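Local coordinates for protein CghA (Chaetomium globosum, PDB 6KBC) that is a mostly beta-stranded protein with two calycin-like domains that holds the ligand WK1 in a pocket, at residues Ser8-Leu16 with Arg68-Phe77; Asp52-Phe62 with Val382-Glu390. One frame throughout, in Å; residues are numbered along the deposited sequence.

Contact 1: Ser8-Leu16 with Arg68-Phe77; sequences SLLQGDQFL and RDGSQAPASF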
ATOM      1  N   SER A   8      20.683  -7.756   6.193  1.00 46.08           N
ATOM      2  CA  SER A   8      19.717  -8.355   7.104  1.00 42.57           C
ATOM      3  C   SER A   8      19.301  -9.678   6.486  1.00 45.41           C
ATOM      4  O   SER A   8      18.562  -9.698   5.495  1.00 46.78           O
ATOM      5  CB  SER A   8      18.513  -7.440   7.323  1.00 46.60           C
ATOM      6  OG  SER A   8      17.492  -8.127   8.022  1.00 44.24           O
ATOM      7  N   LEU A   9      19.774 -10.782   7.058  1.00 47.26           N
ATOM      8  CA  LEU A   9      19.510 -12.108   6.516  1.00 45.88           C
ATOM      9  C   LEU A   9      18.758 -12.934   7.547  1.00 55.31           C
ATOM     10  O   LEU A   9      19.290 -13.244   8.619  1.00 55.47           O
ATOM     11  CB  LEU A   9      20.809 -12.797   6.095  1.00 50.58           C
ATOM     12  CG  LEU A   9      20.739 -14.277   5.723  1.00 54.67           C
ATOM     13  CD1 LEU A   9      19.844 -14.486   4.517  1.00 52.92           C
ATOM     14  CD2 LEU A   9      22.141 -14.806   5.430  1.00 60.56           C
ATOM     15  N   LEU A  10      17.522 -13.286   7.212  1.00 47.52           N
ATOM     16  CA  LEU A  10      16.633 -14.060   8.062  1.00 48.80           C
ATOM     17  C   LEU A  10      16.317 -15.360   7.344  1.00 51.47           C
ATOM     18  O   LEU A  10      15.767 -15.347   6.238  1.00 51.73           O
ATOM     19  CB  LEU A  10      15.356 -13.278   8.390  1.00 48.68           C
ATOM     20  CG  LEU A  10      15.425 -12.039   9.286  1.00 50.47           C
ATOM     21  CD1 LEU A  10      16.195 -10.932   8.656  1.00 52.32           C
ATOM     22  CD2 LEU A  10      14.012 -11.553   9.560  1.00 47.17           C
ATOM     23  N   GLN A  11      16.669 -16.470   7.978  1.00 51.54           N
ATOM     24  CA  GLN A  11      16.658 -17.788   7.364  1.00 52.83           C
ATOM     25  C   GLN A  11      16.576 -18.826   8.467  1.00 56.20           C
ATOM     26  O   GLN A  11      16.792 -18.527   9.644  1.00 58.36           O
ATOM     27  CB  GLN A  11      17.915 -18.021   6.538  1.00 56.93           C
ATOM     28  CG  GLN A  11      19.128 -18.145   7.430  1.00 59.58           C
ATOM     29  CD  GLN A  11      20.417 -18.238   6.652  1.00 60.90           C
ATOM     30  OE1 GLN A  11      20.426 -18.191   5.423  1.00 63.24           O
ATOM     31  NE2 GLN A  11      21.528 -18.331   7.371  1.00 68.13           N
ATOM     32  N   GLY A  12      16.285 -20.059   8.071  1.00 59.37           N
ATOM     33  CA  GLY A  12      16.315 -21.086   9.087  1.00 61.15           C
ATOM     34  C   GLY A  12      15.141 -20.961  10.042  1.00 62.99           C
ATOM     35  O   GLY A  12      14.082 -20.424   9.709  1.00 58.71           O
ATOM     36  N   ASP A  13      15.348 -21.458  11.265  1.00 66.97           N
ATOM     37  CA  ASP A  13      14.272 -21.538  12.249  1.00 67.45           C
ATOM     38  C   ASP A  13      14.607 -20.835  13.559  1.00 66.78           C
ATOM     39  O   ASP A  13      13.910 -21.050  14.558  1.00 68.99           O
ATOM     40  CB  ASP A  13      13.906 -22.999  12.535  1.00 68.69           C
ATOM     41  CG  ASP A  13      14.988 -23.736  13.312  1.00 74.37           C
ATOM     42  OD1 ASP A  13      16.176 -23.667  12.925  1.00 70.90           O
ATOM     43  OD2 ASP A  13      14.639 -24.373  14.331  1.00 77.94           O
ATOM     44  N   GLN A  14      15.652 -20.010  13.589  1.00 63.23           N
ATOM     45  CA  GLN A  14      16.011 -19.268  14.792  1.00 63.49           C
ATOM     46  C   GLN A  14      16.109 -17.773  14.510  1.00 60.89           C
ATOM     47  O   GLN A  14      16.866 -17.065  15.173  1.00 61.96           O
ATOM     48  CB  GLN A  14      17.322 -19.785  15.389  1.00 68.81           C
ATOM     49  CG  GLN A  14      17.346 -21.278  15.707  1.00 70.83           C
ATOM     50  CD  GLN A  14      16.473 -21.641  16.899  1.00 76.50           C
ATOM     51  OE1 GLN A  14      15.689 -22.592  16.849  1.00 79.31           O
ATOM     52  NE2 GLN A  14      16.617 -20.890  17.987  1.00 74.63           N
ATOM     53  N   PHE A  15      15.344 -17.276  13.534  1.00 58.43           N
ATOM     54  CA  PHE A  15      15.390 -15.860  13.180  1.00 58.52           C
ATOM     55  C   PHE A  15      14.524 -15.000  14.094  1.00 52.10           C
ATOM     56  O   PHE A  15      14.711 -13.779  14.144  1.00 53.77           O
ATOM     57  CB  PHE A  15      14.954 -15.667  11.719  1.00 53.32           C
ATOM     58  CG  PHE A  15      13.549 -16.148  11.422  1.00 49.82           C
ATOM     59  CD1 PHE A  15      12.443 -15.409  11.823  1.00 50.46           C
ATOM     60  CD2 PHE A  15      13.339 -17.342  10.759  1.00 52.28           C
ATOM     61  CE1 PHE A  15      11.160 -15.847  11.559  1.00 48.39           C
ATOM     62  CE2 PHE A  15      12.052 -17.787  10.492  1.00 53.47           C
ATOM     63  CZ  PHE A  15      10.963 -17.037  10.894  1.00 51.50           C
ATOM     64  N   LEU A  16      13.577 -15.610  14.799  1.00 53.86           N
ATOM     65  CA  LEU A  16      12.646 -14.878  15.643  1.00 55.02           C
ATOM     66  C   LEU A  16      13.276 -14.564  16.994  1.00 57.50           C
ATOM     67  O   LEU A  16      13.948 -15.407  17.590  1.00 60.58           O
ATOM     68  CB  LEU A  16      11.371 -15.701  15.831  1.00 51.61           C
ATOM     69  CG  LEU A  16      10.039 -15.003  16.093  1.00 53.03           C
ATOM     70  CD1 LEU A  16       9.636 -14.131  14.917  1.00 49.35           C
ATOM     71  CD2 LEU A  16       8.976 -16.058  16.351  1.00 50.65           C
ATOM     72  N   ARG A  68       7.818  -9.407   6.069  1.00 35.72           N
ATOM     73  CA  ARG A  68       8.402 -10.115   7.204  1.00 36.02           C
ATOM     74  C   ARG A  68       7.433  -9.916   8.364  1.00 36.30           C
ATOM     75  O   ARG A  68       7.340  -8.813   8.912  1.00 36.50           O
ATOM     76  CB  ARG A  68       9.790  -9.578   7.546  1.00 37.59           C
ATOM     77  CG  ARG A  68      10.876  -9.875   6.522  1.00 35.67           C
ATOM     78  CD  ARG A  68      12.102  -9.089   6.897  1.00 41.65           C
ATOM     79  NE  ARG A  68      13.291  -9.483   6.152  1.00 40.08           N
ATOM     80  CZ  ARG A  68      14.517  -9.097   6.481  1.00 44.28           C
ATOM     81  NH1 ARG A  68      14.695  -8.318   7.540  1.00 44.46           N
ATOM     82  NH2 ARG A  68      15.566  -9.483   5.760  1.00 43.93           N
ATOM     83  N   ASP A  69       6.698 -10.965   8.720  1.00 35.80           N
ATOM     84  CA  ASP A  69       5.662 -10.894   9.752  1.00 41.19           C
ATOM     85  C   ASP A  69       6.043 -11.841  10.889  1.00 41.94           C
ATOM     86  O   ASP A  69       5.896 -13.064  10.768  1.00 40.29           O
ATOM     87  CB  ASP A  69       4.291 -11.235   9.167  1.00 41.57           C
ATOM     88  CG  ASP A  69       3.139 -10.948  10.134  1.00 47.54           C
ATOM     89  OD1 ASP A  69       3.389 -10.762  11.343  1.00 46.90           O
ATOM     90  OD2 ASP A  69       1.973 -10.911   9.681  1.00 47.15           O
ATOM     91  N   GLY A  70       6.521 -11.266  11.996  1.00 39.70           N
ATOM     92  CA  GLY A  70       6.940 -12.086  13.121  1.00 46.20           C
ATOM     93  C   GLY A  70       5.805 -12.910  13.691  1.00 47.03           C
ATOM     94  O   GLY A  70       5.985 -14.077  14.041  1.00 48.54           O
ATOM     95  N   SER A  71       4.606 -12.332  13.745  1.00 43.95           N
ATOM     96  CA  SER A  71       3.479 -13.024  14.364  1.00 46.90           C
ATOM     97  C   SER A  71       3.010 -14.249  13.598  1.00 50.49           C
ATOM     98  O   SER A  71       2.282 -15.066  14.167  1.00 50.53           O
ATOM     99  CB  SER A  71       2.295 -12.079  14.537  1.00 45.68           C
ATOM    100  OG  SER A  71       1.831 -11.604  13.284  1.00 44.43           O
ATOM    101  N   GLN A  72       3.372 -14.407  12.329  1.00 48.59           N
ATOM    102  CA  GLN A  72       2.850 -15.543  11.595  1.00 51.26           C
ATOM    103  C   GLN A  72       3.959 -16.582  11.348  1.00 52.36           C
ATOM    104  O   GLN A  72       3.851 -17.431  10.455  1.00 52.15           O
ATOM    105  CB  GLN A  72       2.173 -15.010  10.329  1.00 52.57           C
ATOM    106  CG  GLN A  72       1.452 -16.033   9.508  1.00 63.19           C
ATOM    107  CD  GLN A  72       0.756 -15.418   8.303  1.00 65.69           C
ATOM    108  OE1 GLN A  72       0.851 -14.217   8.044  1.00 58.90           O
ATOM    109  NE2 GLN A  72      -0.051 -16.244   7.614  1.00 64.90           N
ATOM    110  N   ALA A  73       5.046 -16.495  12.120  1.00 51.29           N
ATOM    111  CA  ALA A  73       6.072 -17.524  12.130  1.00 51.13           C
ATOM    112  C   ALA A  73       5.452 -18.889  12.441  1.00 49.56           C
ATOM    113  O   ALA A  73       4.462 -18.986  13.178  1.00 53.16           O
ATOM    114  CB  ALA A  73       7.181 -17.192  13.138  1.00 47.39           C
ATOM    115  N   PRO A  74       6.021 -19.980  11.887  1.00 51.93           N
ATOM    116  CA  PRO A  74       7.289 -20.015  11.140  1.00 52.60           C
ATOM    117  C   PRO A  74       7.237 -19.375   9.748  1.00 50.09           C
ATOM    118  O   PRO A  74       8.276 -18.934   9.258  1.00 48.88           O
ATOM    119  CB  PRO A  74       7.577 -21.514  11.024  1.00 50.47           C
ATOM    120  CG  PRO A  74       6.228 -22.146  10.992  1.00 52.21           C
ATOM    121  CD  PRO A  74       5.351 -21.298  11.887  1.00 53.85           C
ATOM    122  N   ALA A  75       6.052 -19.306   9.138  1.00 51.07           N
ATOM    123  CA  ALA A  75       5.906 -18.777   7.779  1.00 48.13           C
ATOM    124  C   ALA A  75       5.892 -17.244   7.786  1.00 48.03           C
ATOM    125  O   ALA A  75       4.929 -16.594   7.384  1.00 49.74           O
ATOM    126  CB  ALA A  75       4.650 -19.343   7.131  1.00 44.04           C
ATOM    127  N   SER A  76       7.006 -16.665   8.236  1.00 46.27           N
ATOM    128  CA  SER A  76       7.080 -15.220   8.416  1.00 47.05           C
ATOM    129  C   SER A  76       7.386 -14.461   7.137  1.00 42.39           C
ATOM    130  O   SER A  76       7.190 -13.242   7.103  1.00 42.89           O
ATOM    131  CB  SER A  76       8.143 -14.862   9.457  1.00 44.43           C
ATOM    132  OG  SER A  76       7.676 -15.131  10.768  1.00 47.69           O
ATOM    133  N   PHE A  77       7.889 -15.129   6.103  1.00 43.52           N
ATOM    134  CA  PHE A  77       8.412 -14.456   4.919  1.00 41.91           C
ATOM    135  C   PHE A  77       7.545 -14.795   3.722  1.00 42.88           C
ATOM    136  O   PHE A  77       7.330 -15.972   3.412  1.00 41.95           O
ATOM    137  CB  PHE A  77       9.865 -14.843   4.658  1.00 44.06           C
ATOM    138  CG  PHE A  77      10.714 -14.777   5.880  1.00 45.29           C
ATOM    139  CD1 PHE A  77      10.673 -13.655   6.691  1.00 42.46           C
ATOM    140  CD2 PHE A  77      11.531 -15.835   6.238  1.00 48.69           C
ATOM    141  CE1 PHE A  77      11.441 -13.579   7.829  1.00 45.64           C
ATOM    142  CE2 PHE A  77      12.301 -15.767   7.384  1.00 50.25           C
ATOM    143  CZ  PHE A  77      12.252 -14.639   8.181  1.00 50.28           C
TER
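Arg68 grips Ser8 end-on with two nitrogens. NH1 of Arg68 donates to OG of Ser8 at 2.8 Å, with an N-H...O angle of 158°. NH2 of Arg68 donates to the backbone O of Ser8 at 3.0 Å and approaches from above the carbonyl plane. Both acceptors lie close to the guanidinium plane. With NE bonded to OG of Ser100 as well, the guanidinium is held against rotation. The arginine chain is extended from CG to NE and carries the charge across to strand 6-10. OG of Ser8 also bonds to the backbone O of Ala38. CD1 of Leu10 lies over the rim of one guanidinium face, 3.2 Å from Arg68 NH1.

The two segments belong to the calycin-like N-terminal domain. Residues 70-76 form the loop joining the antiparallel strands 60-69 and 77-85. Through Ser8, Leu10, Arg68 and Phe77, strand 6-10 meets the end of strand 60-69 and the start of strand 77-85. Phe15 and Leu16, after the strand, pack on the loop between.

Phe77 sits at the middle. Phe77 CZ is 3.4 Å from Leu10 CB. The same atom lies over the centre of one face of the Phe15 ring. The two ring planes are inclined at 48°, and their centroids are 4.6 Å apart. Phe15 places CG between its backbone N and carbonyl carbon (chi1 60°), which turns the ring across to Phe77. The edge of this ring meets OG of Ser76, 3.6 Å from Phe15 CE1. That hydroxyl donates to the backbone O of Asp69. Pro74, which follows a cis peptide bond, puts its backbone O at the ring edge too. Leu16 spreads its two methyls over the loop: CD2 is 3.9 Å from CB of Ala73, and CD1 packs on Gly70.

Contact 2: Asp52-Phe62 with Val382-Glu390; sequences DAMAEDGSAAF and VHGWGMTGE
The indole of Trp385 packs one face against the peptide backbone of a turn in 52-62. The peptide between Asp57 and Gly58 lies over that face. Gly58 N is 3.6 Å from Trp385 CG, and Asp57 O is 3.5 Å from Trp385 CE2. Glu56 O comes obliquely to Trp385 CD1, at 3.1 Å. Gly58 has no side chain and a positive phi, and its backbone comes close to the ring. Its N-H is used in the type I turn, bonding to O of Ala55. Asp57 braces the turn as well: its OD1 accepts from N and OG of Ser59, the first bond making an Asx turn. His346 meets the tryptophan edge-to-face.

Two methionines continue the contact along strand 382-392. Met54 lays SD 3.4 Å from CA of Gly386 and brings CE to CB of Trp385. With chi1 at 57° and a bend at chi3, Met387 brings CE to 4.0 Å from CB of both Met54 and Ala61. Met387 SD approaches Asp52 OD2, but that carboxylate is committed to a salt bridge with Arg246 and a bond from Gly225 N.

The N-terminal and C-terminal domains meet here with no hydrogen bond between the two segments. The direct contact rests on thioethers, methyls and an indole face set against a turn's peptide; the Asp52-Arg246 salt bridge beside it adds a charged link between the domains.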
ATOM      1  N   ASP A  52       3.513  -1.616  -6.672  1.00 23.89           N
ATOM      2  CA  ASP A  52       2.316  -1.886  -7.451  1.00 26.27           C
ATOM      3  C   ASP A  52       2.384  -1.185  -8.797  1.00 23.89           C
ATOM      4  O   ASP A  52       3.291  -0.396  -9.081  1.00 24.78           O
ATOM      5  CB  ASP A  52       1.027  -1.485  -6.705  1.00 24.54           C
ATOM      6  CG  ASP A  52       1.008  -0.025  -6.300  1.00 29.00           C
ATOM      7  OD1 ASP A  52       1.690   0.793  -6.966  1.00 28.44           O
ATOM      8  OD2 ASP A  52       0.294   0.313  -5.320  1.00 30.10           O
ATOM      9  N   ALA A  53       1.386  -1.478  -9.620  1.00 23.22           N
ATOM     10  CA  ALA A  53       1.309  -0.904 -10.949  1.00 23.92           C
ATOM     11  C   ALA A  53      -0.121  -1.076 -11.423  1.00 23.98           C
ATOM     12  O   ALA A  53      -0.738  -2.107 -11.165  1.00 26.40           O
ATOM     13  CB  ALA A  53       2.266  -1.614 -11.907  1.00 23.34           C
ATOM     14  N   MET A  54      -0.655  -0.076 -12.109  1.00 21.71           N
ATOM     15  CA  MET A  54      -1.904  -0.339 -12.793  1.00 29.06           C
ATOM     16  C   MET A  54      -1.938   0.442 -14.082  1.00 28.11           C
ATOM     17  O   MET A  54      -1.303   1.487 -14.196  1.00 24.68           O
ATOM     18  CB  MET A  54      -3.105   0.031 -11.948  1.00 26.86           C
ATOM     19  CG  MET A  54      -3.207   1.503 -11.677  1.00 30.26           C
ATOM     20  SD  MET A  54      -4.690   1.674 -10.682  1.00 38.06           S
ATOM     21  CE  MET A  54      -5.953   1.304 -11.878  1.00 25.95           C
ATOM     22  N   ALA A  55      -2.753  -0.045 -15.010  1.00 23.72           N
ATOM     23  CA  ALA A  55      -2.930   0.638 -16.279  1.00 27.83           C
ATOM     24  C   ALA A  55      -3.673   1.939 -16.043  1.00 28.48           C
ATOM     25  O   ALA A  55      -4.512   2.042 -15.143  1.00 26.40           O
ATOM     26  CB  ALA A  55      -3.694  -0.249 -17.278  1.00 26.21           C
ATOM     27  N   GLU A  56      -3.362   2.951 -16.854  1.00 25.28           N
ATOM     28  CA  GLU A  56      -3.972   4.250 -16.606  1.00 28.55           C
ATOM     29  C   GLU A  56      -5.475   4.233 -16.855  1.00 28.84           C
ATOM     30  O   GLU A  56      -6.175   5.147 -16.407  1.00 27.26           O
ATOM     31  CB  GLU A  56      -3.314   5.322 -17.470  1.00 26.47           C
ATOM     32  CG  GLU A  56      -3.855   5.391 -18.865  1.00 36.20           C
ATOM     33  CD  GLU A  56      -3.222   6.497 -19.699  1.00 40.34           C
ATOM     34  OE1 GLU A  56      -3.250   6.360 -20.939  1.00 48.19           O
ATOM     35  OE2 GLU A  56      -2.647   7.455 -19.132  1.00 42.66           O
ATOM     36  N   ASP A  57      -5.979   3.216 -17.556  1.00 27.63           N
ATOM     37  CA  ASP A  57      -7.399   3.062 -17.836  1.00 26.22           C
ATOM     38  C   ASP A  57      -8.052   1.963 -17.016  1.00 24.37           C
ATOM     39  O   ASP A  57      -9.138   1.506 -17.380  1.00 25.90           O
ATOM     40  CB  ASP A  57      -7.632   2.763 -19.320  1.00 28.19           C
ATOM     41  CG  ASP A  57      -7.046   1.418 -19.750  1.00 29.50           C
ATOM     42  OD1 ASP A  57      -6.344   0.750 -18.945  1.00 25.97           O
ATOM     43  OD2 ASP A  57      -7.326   0.989 -20.891  1.00 32.01           O
ATOM     44  N   GLY A  58      -7.394   1.486 -15.966  1.00 24.10           N
ATOM     45  CA  GLY A  58      -7.969   0.432 -15.147  1.00 27.09           C
ATOM     46  C   GLY A  58      -8.064  -0.923 -15.811  1.00 29.79           C
ATOM     47  O   GLY A  58      -8.740  -1.809 -15.282  1.00 25.16           O
ATOM     48  N   SER A  59      -7.387  -1.130 -16.946  1.00 25.01           N
ATOM     49  CA  SER A  59      -7.490  -2.411 -17.636  1.00 23.42           C
ATOM     50  C   SER A  59      -6.658  -3.498 -16.987  1.00 22.22           C
ATOM     51  O   SER A  59      -6.805  -4.672 -17.344  1.00 26.41           O
ATOM     52  CB  SER A  59      -7.074  -2.256 -19.104  1.00 27.30           C
ATOM     53  OG  SER A  59      -5.707  -1.867 -19.177  1.00 27.24           O
ATOM     54  N   ALA A  60      -5.796  -3.144 -16.045  1.00 23.18           N
ATOM     55  CA  ALA A  60      -4.979  -4.125 -15.357  1.00 21.11           C
ATOM     56  C   ALA A  60      -4.446  -3.484 -14.089  1.00 21.54           C
ATOM     57  O   ALA A  60      -4.309  -2.261 -14.003  1.00 23.16           O
ATOM     58  CB  ALA A  60      -3.822  -4.631 -16.229  1.00 23.48           C
ATOM     59  N   ALA A  61      -4.169  -4.322 -13.104  1.00 21.94           N
ATOM     60  CA  ALA A  61      -3.651  -3.837 -11.839  1.00 21.97           C
ATOM     61  C   ALA A  61      -2.817  -4.948 -11.237  1.00 23.69           C
ATOM     62  O   ALA A  61      -3.094  -6.134 -11.432  1.00 23.97           O
ATOM     63  CB  ALA A  61      -4.783  -3.426 -10.873  1.00 21.61           C
ATOM     64  N   PHE A  62      -1.804  -4.554 -10.482  1.00 22.09           N
ATOM     65  CA  PHE A  62      -0.889  -5.527  -9.916  1.00 24.91           C
ATOM     66  C   PHE A  62      -0.342  -4.953  -8.624  1.00 20.65           C
ATOM     67  O   PHE A  62      -0.013  -3.773  -8.558  1.00 23.48           O
ATOM     68  CB  PHE A  62       0.277  -5.841 -10.878  1.00 23.92           C
ATOM     69  CG  PHE A  62       1.262  -6.827 -10.313  1.00 22.69           C
ATOM     70  CD1 PHE A  62       1.070  -8.181 -10.485  1.00 23.07           C
ATOM     71  CD2 PHE A  62       2.364  -6.393  -9.590  1.00 27.28           C
ATOM     72  CE1 PHE A  62       1.950  -9.097  -9.939  1.00 26.85           C
ATOM     73  CE2 PHE A  62       3.265  -7.303  -9.049  1.00 27.94           C
ATOM     74  CZ  PHE A  62       3.053  -8.656  -9.220  1.00 25.64           C
ATOM     75  N   VAL A 382     -12.720  15.611 -13.067  1.00 27.34           N
ATOM     76  CA  VAL A 382     -11.693  14.767 -13.677  1.00 27.13           C
ATOM     77  C   VAL A 382     -12.149  13.316 -13.632  1.00 28.89           C
ATOM     78  O   VAL A 382     -13.107  12.967 -12.933  1.00 25.87           O
ATOM     79  CB  VAL A 382     -10.319  14.945 -12.994  1.00 26.71           C
ATOM     80  CG1 VAL A 382      -9.781  16.329 -13.278  1.00 34.41           C
ATOM     81  CG2 VAL A 382     -10.415  14.700 -11.508  1.00 32.74           C
ATOM     82  N   HIS A 383     -11.479  12.461 -14.393  1.00 24.35           N
ATOM     83  CA  HIS A 383     -11.841  11.055 -14.480  1.00 27.18           C
ATOM     84  C   HIS A 383     -10.579  10.217 -14.484  1.00 28.96           C
ATOM     85  O   HIS A 383      -9.607  10.547 -15.166  1.00 28.91           O
ATOM     86  CB  HIS A 383     -12.693  10.748 -15.732  1.00 28.55           C
ATOM     87  CG  HIS A 383     -13.175   9.330 -15.788  1.00 34.27           C
ATOM     88  ND1 HIS A 383     -12.392   8.298 -16.269  1.00 33.27           N
ATOM     89  CD2 HIS A 383     -14.320   8.755 -15.342  1.00 35.90           C
ATOM     90  CE1 HIS A 383     -13.052   7.158 -16.160  1.00 35.84           C
ATOM     91  NE2 HIS A 383     -14.226   7.407 -15.604  1.00 37.45           N
ATOM     92  N   GLY A 384     -10.587   9.143 -13.719  1.00 24.63           N
ATOM     93  CA  GLY A 384      -9.412   8.311 -13.677  1.00 24.68           C
ATOM     94  C   GLY A 384      -9.696   6.986 -13.028  1.00 26.42           C
ATOM     95  O   GLY A 384     -10.847   6.556 -12.913  1.00 22.78           O
ATOM     96  N   TRP A 385      -8.613   6.355 -12.594  1.00 23.77           N
ATOM     97  CA  TRP A 385      -8.627   4.971 -12.167  1.00 23.66           C
ATOM     98  C   TRP A 385      -7.677   4.816 -10.993  1.00 20.77           C
ATOM     99  O   TRP A 385      -6.730   5.584 -10.824  1.00 20.48           O
ATOM    100  CB  TRP A 385      -8.217   4.050 -13.321  1.00 22.17           C
ATOM    101  CG  TRP A 385      -9.210   4.129 -14.398  1.00 23.20           C
ATOM    102  CD1 TRP A 385      -9.178   4.932 -15.511  1.00 25.55           C
ATOM    103  CD2 TRP A 385     -10.436   3.428 -14.437  1.00 24.29           C
ATOM    104  NE1 TRP A 385     -10.319   4.744 -16.254  1.00 27.41           N
ATOM    105  CE2 TRP A 385     -11.112   3.826 -15.613  1.00 26.55           C
ATOM    106  CE3 TRP A 385     -11.038   2.493 -13.587  1.00 22.15           C
ATOM    107  CZ2 TRP A 385     -12.354   3.314 -15.965  1.00 28.54           C
ATOM    108  CZ3 TRP A 385     -12.267   1.972 -13.946  1.00 26.57           C
ATOM    109  CH2 TRP A 385     -12.917   2.394 -15.121  1.00 29.28           C
ATOM    110  N   GLY A 386      -7.929   3.798 -10.194  1.00 22.61           N
ATOM    111  CA  GLY A 386      -7.071   3.558  -9.059  1.00 22.05           C
ATOM    112  C   GLY A 386      -7.372   2.209  -8.465  1.00 21.81           C
ATOM    113  O   GLY A 386      -8.124   1.411  -9.030  1.00 18.35           O
ATOM    114  N   MET A 387      -6.771   1.952  -7.316  1.00 21.88           N
ATOM    115  CA  MET A 387      -7.072   0.725  -6.615  1.00 21.77           C
ATOM    116  C   MET A 387      -7.343   1.081  -5.167  1.00 23.38           C
ATOM    117  O   MET A 387      -6.844   2.090  -4.658  1.00 21.28           O
ATOM    118  CB  MET A 387      -5.921  -0.277  -6.701  1.00 24.68           C
ATOM    119  CG  MET A 387      -4.630   0.251  -6.179  1.00 27.10           C
ATOM    120  SD  MET A 387      -3.296  -0.956  -6.313  1.00 48.39           S
ATOM    121  CE  MET A 387      -3.136  -1.078  -8.114  1.00 16.29           C
ATOM    122  N   THR A 388      -8.166   0.265  -4.512  1.00 22.46           N
ATOM    123  CA  THR A 388      -8.350   0.381  -3.082  1.00 20.30           C
ATOM    124  C   THR A 388      -8.180  -0.991  -2.453  1.00 21.37           C
ATOM    125  O   THR A 388      -8.479  -2.022  -3.063  1.00 21.39           O
ATOM    126  CB  THR A 388      -9.743   0.965  -2.669  1.00 23.80           C
ATOM    127  OG1 THR A 388     -10.785   0.092  -3.107  1.00 21.77           O
ATOM    128  CG2 THR A 388      -9.961   2.363  -3.244  1.00 20.69           C
ATOM    129  N   GLY A 389      -7.657  -0.983  -1.236  1.00 17.39           N
ATOM    130  CA  GLY A 389      -7.620  -2.161  -0.407  1.00 17.91           C
ATOM    131  C   GLY A 389      -8.396  -1.790   0.833  1.00 21.56           C
ATOM    132  O   GLY A 389      -8.028  -0.835   1.522  1.00 20.05           O
ATOM    133  N   GLU A 390      -9.479  -2.511   1.111  1.00 19.30           N
ATOM    134  CA  GLU A 390     -10.455  -2.110   2.123  1.00 20.79           C
ATOM    135  C   GLU A 390     -10.534  -3.245   3.126  1.00 20.44           C
ATOM    136  O   GLU A 390     -11.106  -4.297   2.827  1.00 20.31           O
ATOM    137  CB  GLU A 390     -11.811  -1.814   1.478  1.00 21.35           C
ATOM    138  CG  GLU A 390     -11.651  -0.870   0.277  1.00 18.45           C
ATOM    139  CD  GLU A 390     -12.963  -0.512  -0.382  1.00 24.73           C
ATOM    140  OE1 GLU A 390     -12.906   0.172  -1.419  1.00 23.46           O
ATOM    141  OE2 GLU A 390     -14.043  -0.891   0.134  1.00 23.81           O
TER

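Overall arrangement
Contacts 1 and 2 share strand 60-69: contact 1 uses its end and contact 2 its beginning. Strand 46-54, its neighbour, also enters contact 2. The two sites lie on opposite sides of the chain's centre, with their own centres 32 Å apart and nearest atoms about 15 Å apart, so they do not touch. Contact 1 stays within the N-terminal domain. Contact 2 joins that domain to strand 382-392 of the C-terminal one. The ligand WK1 is closer to contact 2: the side chain of Met387 is about 6 Å from it, against about 11 Å for that of Arg68.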